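Local structure of capsid polyprotein VP90 (3TS3) at residues Thr28-Thr31 against Gly32-Cys35; Ala177-Gln180 against Asn181-Met184. The protein probably self-assembles into the icosahedral astrovirus shell, and this piece of it, the globular P2 projection domain, forms the capsid spike. All coordinates share one frame; numbering follows the deposited sequence.

Contact 1: Thr28-Thr31 against Gly32-Cys35; sequences TTET and GVFC. With SO4 (sulfate ion), chain I.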
loop_
_atom_site.group_PDB
_atom_site.type_symbol
_atom_site.label_atom_id
_atom_site.label_comp_id
_atom_site.label_asym_id
_atom_site.label_seq_id
_atom_site.Cartn_x
_atom_site.Cartn_y
_atom_site.Cartn_z
ATOM N N THR C 28 2.344 -19.926 -4.573
ATOM C CA THR C 28 2.321 -19.146 -3.341
ATOM C C THR C 28 3.249 -19.699 -2.259
ATOM O O THR C 28 3.186 -19.277 -1.124
ATOM C CB THR C 28 0.898 -18.977 -2.771
ATOM O OG1 THR C 28 0.305 -20.257 -2.531
ATOM C CG2 THR C 28 0.031 -18.188 -3.734
ATOM N N THR C 29 4.101 -20.651 -2.622
ATOM C CA THR C 29 5.048 -21.204 -1.664
ATOM C C THR C 29 6.048 -20.180 -1.154
ATOM O O THR C 29 6.378 -20.182 0.021
ATOM C CB THR C 29 5.865 -22.346 -2.257
ATOM O OG1 THR C 29 4.994 -23.388 -2.674
ATOM C CG2 THR C 29 6.810 -22.891 -1.209
ATOM N N GLU C 30 6.554 -19.334 -2.044
ATOM C CA GLU C 30 7.536 -18.330 -1.655
ATOM C C GLU C 30 6.956 -17.117 -0.956
ATOM O O GLU C 30 5.858 -16.662 -1.259
ATOM C CB GLU C 30 8.336 -17.782 -2.845
ATOM C CG GLU C 30 8.719 -18.717 -3.950
ATOM C CD GLU C 30 8.962 -17.942 -5.245
ATOM O OE1 GLU C 30 9.577 -16.850 -5.187
ATOM O OE2 GLU C 30 8.516 -18.402 -6.315
ATOM N N THR C 31 7.765 -16.553 -0.082
ATOM C CA THR C 31 7.477 -15.296 0.547
ATOM C C THR C 31 7.443 -14.206 -0.520
ATOM O O THR C 31 8.188 -14.243 -1.487
ATOM C CB THR C 31 8.598 -14.952 1.544
ATOM O OG1 THR C 31 8.366 -15.631 2.783
ATOM C CG2 THR C 31 8.685 -13.458 1.782
ATOM N N GLY C 32 6.562 -13.235 -0.333
ATOM C CA GLY C 32 6.504 -12.065 -1.190
ATOM C C GLY C 32 5.917 -12.193 -2.579
ATOM O O GLY C 32 6.188 -11.356 -3.422
ATOM N N VAL C 33 5.103 -13.218 -2.803
ATOM C CA VAL C 33 4.484 -13.371 -4.162
ATOM C C VAL C 33 3.151 -12.592 -4.280
ATOM O O VAL C 33 2.794 -12.230 -5.390
ATOM C CB VAL C 33 4.206 -14.871 -4.426
ATOM C CG1 VAL C 33 3.506 -15.056 -5.740
ATOM C CG2 VAL C 33 5.514 -15.668 -4.412
ATOM N N PHE C 34 2.591 -12.190 -3.146
ATOM C CA PHE C 34 1.489 -11.228 -3.178
ATOM C C PHE C 34 1.520 -10.230 -2.024
ATOM O O PHE C 34 1.995 -10.523 -0.938
ATOM C CB PHE C 34 0.119 -11.876 -3.329
ATOM C CG PHE C 34 -0.246 -12.812 -2.215
ATOM C CD1 PHE C 34 -0.967 -12.370 -1.121
ATOM C CD2 PHE C 34 0.084 -14.144 -2.291
ATOM C CE1 PHE C 34 -1.322 -13.239 -0.118
ATOM C CE2 PHE C 34 -0.272 -15.008 -1.286
ATOM C CZ PHE C 34 -0.973 -14.556 -0.206
ATOM N N CYS C 35 0.992 -9.046 -2.294
ATOM C CA CYS C 35 0.951 -7.961 -1.344
ATOM C C CYS C 35 -0.482 -7.489 -1.138
ATOM O O CYS C 35 -1.180 -7.215 -2.100
ATOM C CB CYS C 35 1.799 -6.809 -1.885
ATOM S SG CYS C 35 1.588 -5.228 -1.038
HETATM S S SO4 I . 3.298 -25.735 -5.860
HETATM O O1 SO4 I . 3.498 -27.128 -5.452
HETATM O O2 SO4 I . 2.065 -25.228 -5.276
HETATM O O3 SO4 I . 4.439 -24.948 -5.399
HETATM O O4 SO4 I . 3.233 -25.660 -7.319
#
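The Phe34 ring meets Thr28 obliquely: the methyl CG2 of Thr28 lies 4.0 Å from Phe34 CE2, the side chains crossing at a slant. Around the same ring, Phe17 sets its own ring at about 45°, and Leu88, Ile144 and Met146 of strands 87-90 and 142-148 pack against it as well. Between Thr28 and Phe34 the chain makes a type II beta turn, Glu30 to Val33, that leads into strand 34-37 of the large antiparallel sheet of the spike domain. Gly32, with phi 75°, takes the third position of the turn, where positive phi favours glycine. No direct bond closes the turn; Glu30 O and Val33 N stand 3.8 Å apart and are not bonded. The side-chain amide of Asn189 bridges it instead, its ND2 bonding to Glu30 O and its OD1 accepting from Phe34 N and, weakly, from Val33 N. Backbone bonds from Asn189 to Gly32 and Phe34 add to this hold. The hydroxyl of Thr28, placed between backbone N and carbonyl carbon (chi1 58°), bonds to Glu114 OE1 and Ala116 N, and CG2 is thereby turned to lie beside the backbone N. At the exposed end of the loop, Thr29 OG1 shares a hydrogen bond with Ser27 OG and is also 3.2 Å from O3 of a sulfate, probably from the crystallisation liquor, a weak hydrogen bond that is not settled; Ser27 OG and Arg25 NH2 also bond that ion. Thr31 packs its side chain on Phe199 and His202 of helix 196-202, and its buried hydroxyl, like that of Thr28, has partners: OG1 is held by Asp194 OD2 and Ser191 N.

Contact 2: Ala177-Gln180 against Asn181-Met184; sequences AQYQ and NLKM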
loop_
_atom_site.group_PDB
_atom_site.type_symbol
_atom_site.label_atom_id
_atom_site.label_comp_id
_atom_site.label_asym_id
_atom_site.label_seq_id
_atom_site.Cartn_x
_atom_site.Cartn_y
_atom_site.Cartn_z
ATOM N N ALA C 177 -8.817 4.985 19.866
ATOM C CA ALA C 177 -10.187 4.513 19.979
ATOM C C ALA C 177 -10.875 4.519 18.621
ATOM O O ALA C 177 -11.709 3.681 18.351
ATOM C CB ALA C 177 -10.964 5.346 20.985
ATOM N N GLN C 178 -10.518 5.487 17.790
ATOM C CA GLN C 178 -11.058 5.590 16.444
ATOM C C GLN C 178 -10.016 5.221 15.391
ATOM O O GLN C 178 -10.143 5.577 14.230
ATOM C CB GLN C 178 -11.641 6.977 16.177
ATOM C CG GLN C 178 -12.902 7.286 16.970
ATOM C CD GLN C 178 -12.695 8.340 18.039
ATOM O OE1 GLN C 178 -11.806 8.231 18.882
ATOM N NE2 GLN C 178 -13.528 9.375 18.006
ATOM N N TYR C 179 -8.960 4.548 15.825
ATOM C CA TYR C 179 -7.891 4.118 14.926
ATOM C C TYR C 179 -7.167 5.294 14.280
ATOM O O TYR C 179 -6.547 5.160 13.242
ATOM C CB TYR C 179 -8.391 3.080 13.902
ATOM C CG TYR C 179 -8.302 1.702 14.480
ATOM C CD1 TYR C 179 -9.295 1.217 15.305
ATOM C CD2 TYR C 179 -7.185 0.922 14.276
ATOM C CE1 TYR C 179 -9.195 -0.027 15.880
ATOM C CE2 TYR C 179 -7.079 -0.321 14.845
ATOM C CZ TYR C 179 -8.085 -0.784 15.651
ATOM O OH TYR C 179 -7.978 -2.017 16.228
ATOM N N GLN C 180 -7.252 6.444 14.932
ATOM C CA GLN C 180 -6.617 7.668 14.461
ATOM C C GLN C 180 -5.087 7.624 14.419
ATOM O O GLN C 180 -4.472 8.255 13.563
ATOM C CB GLN C 180 -7.120 8.883 15.243
ATOM C CG GLN C 180 -6.717 8.919 16.699
ATOM C CD GLN C 180 -7.718 8.251 17.626
ATOM O OE1 GLN C 180 -8.475 7.378 17.228
ATOM N NE2 GLN C 180 -7.706 8.667 18.882
ATOM N N ASN C 181 -4.483 6.942 15.384
ATOM C CA ASN C 181 -3.031 6.803 15.475
ATOM C C ASN C 181 -2.357 5.901 14.454
ATOM O O ASN C 181 -1.194 6.068 14.168
ATOM C CB ASN C 181 -2.591 6.346 16.865
ATOM C CG ASN C 181 -3.144 7.207 17.966
ATOM O OD1 ASN C 181 -3.411 8.383 17.776
ATOM N ND2 ASN C 181 -3.298 6.619 19.142
ATOM N N LEU C 182 -3.076 4.899 13.978
ATOM C CA LEU C 182 -2.443 3.854 13.203
ATOM C C LEU C 182 -2.137 4.268 11.769
ATOM O O LEU C 182 -3.010 4.703 11.040
ATOM C CB LEU C 182 -3.315 2.594 13.233
ATOM C CG LEU C 182 -2.777 1.322 12.582
ATOM C CD1 LEU C 182 -1.405 0.993 13.111
ATOM C CD2 LEU C 182 -3.732 0.171 12.793
ATOM N N LYS C 183 -0.874 4.137 11.388
ATOM C CA LYS C 183 -0.487 4.401 10.016
ATOM C C LYS C 183 -0.188 3.024 9.417
ATOM O O LYS C 183 0.800 2.397 9.750
ATOM C CB LYS C 183 0.728 5.333 9.958
ATOM C CG LYS C 183 0.723 6.537 10.934
ATOM C CD LYS C 183 -0.497 7.446 10.833
ATOM C CE LYS C 183 -0.347 8.672 11.753
ATOM N NZ LYS C 183 -1.644 9.324 12.092
ATOM N N MET C 184 -1.072 2.550 8.549
ATOM C CA MET C 184 -0.958 1.208 7.992
ATOM C C MET C 184 0.258 0.971 7.117
ATOM O O MET C 184 0.708 1.853 6.414
ATOM C CB MET C 184 -2.193 0.852 7.170
ATOM C CG MET C 184 -3.435 0.659 7.967
ATOM S SD MET C 184 -3.354 -0.792 9.037
ATOM C CE MET C 184 -2.966 -2.070 7.883
HETATM O O HOH W 1 -5.538 5.947 10.916
#
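Lys183 NZ is gripped by three carbonyls: Gln180 O, a weak bond of 3.4 Å, and Leu200 O and Leu203 O of the second subunit, at the C-terminal end of its helix 196-202. A bend at chi2 (-56°), with the chain extended beyond it, turns the ammonium back toward Gln180 O. A water bridges the backbone bend, 2.7 Å from Tyr179 O and 2.8 Å from Leu182 O; the latter also bonds to Thr205 OG1 of the second subunit. Tyr179 enters that bend in a left-handed backbone conformation (phi 63°), and the chain folds from Tyr179 to Leu182, whose CA atoms are 5.7 Å apart. The Tyr179 ring runs alongside Leu182, whose CD2 meets the ring edge in plane, 3.8 Å from Tyr179 CD2, while the phenol OH bonds to Asn78. The Gln180 side chain, bent at chi2, folds back along the chain so that OE1 accepts from Gln178 N at 2.8 Å, the donor lying in the carbonyl plane. Beside it Asn181 points the same way, with OD1 3.5 Å from Gln180 CG and the two amide planes 59° apart; Asn181 ND2 goes to Asp174 O. Carbonyls at a helix end carry partial negative charge, which the lysine probably offsets, and NZ, bound to its own chain and to the second subunit, links this loop to that subunit.

How the contacts relate
From the N terminus, contact 1 comes first, its turn opening strand 34-37, which lies in the large sheet between strands 87-90 and 187-189. Contact 2 follows far along the chain, closing a bend in the loop from strand 164-171 to strand 187-189. The two are in series, neither nested nor crossed, on opposite sides of the chain's centre, with their own centres 27 Å apart and nearest atoms about 10 Å apart. The loop of contact 2 leads directly to strand 187-189, the neighbour of contact 1's strand. Helix 196-202 serves both: within the chain it packs on contact 1, and from the second subunit it reaches contact 2.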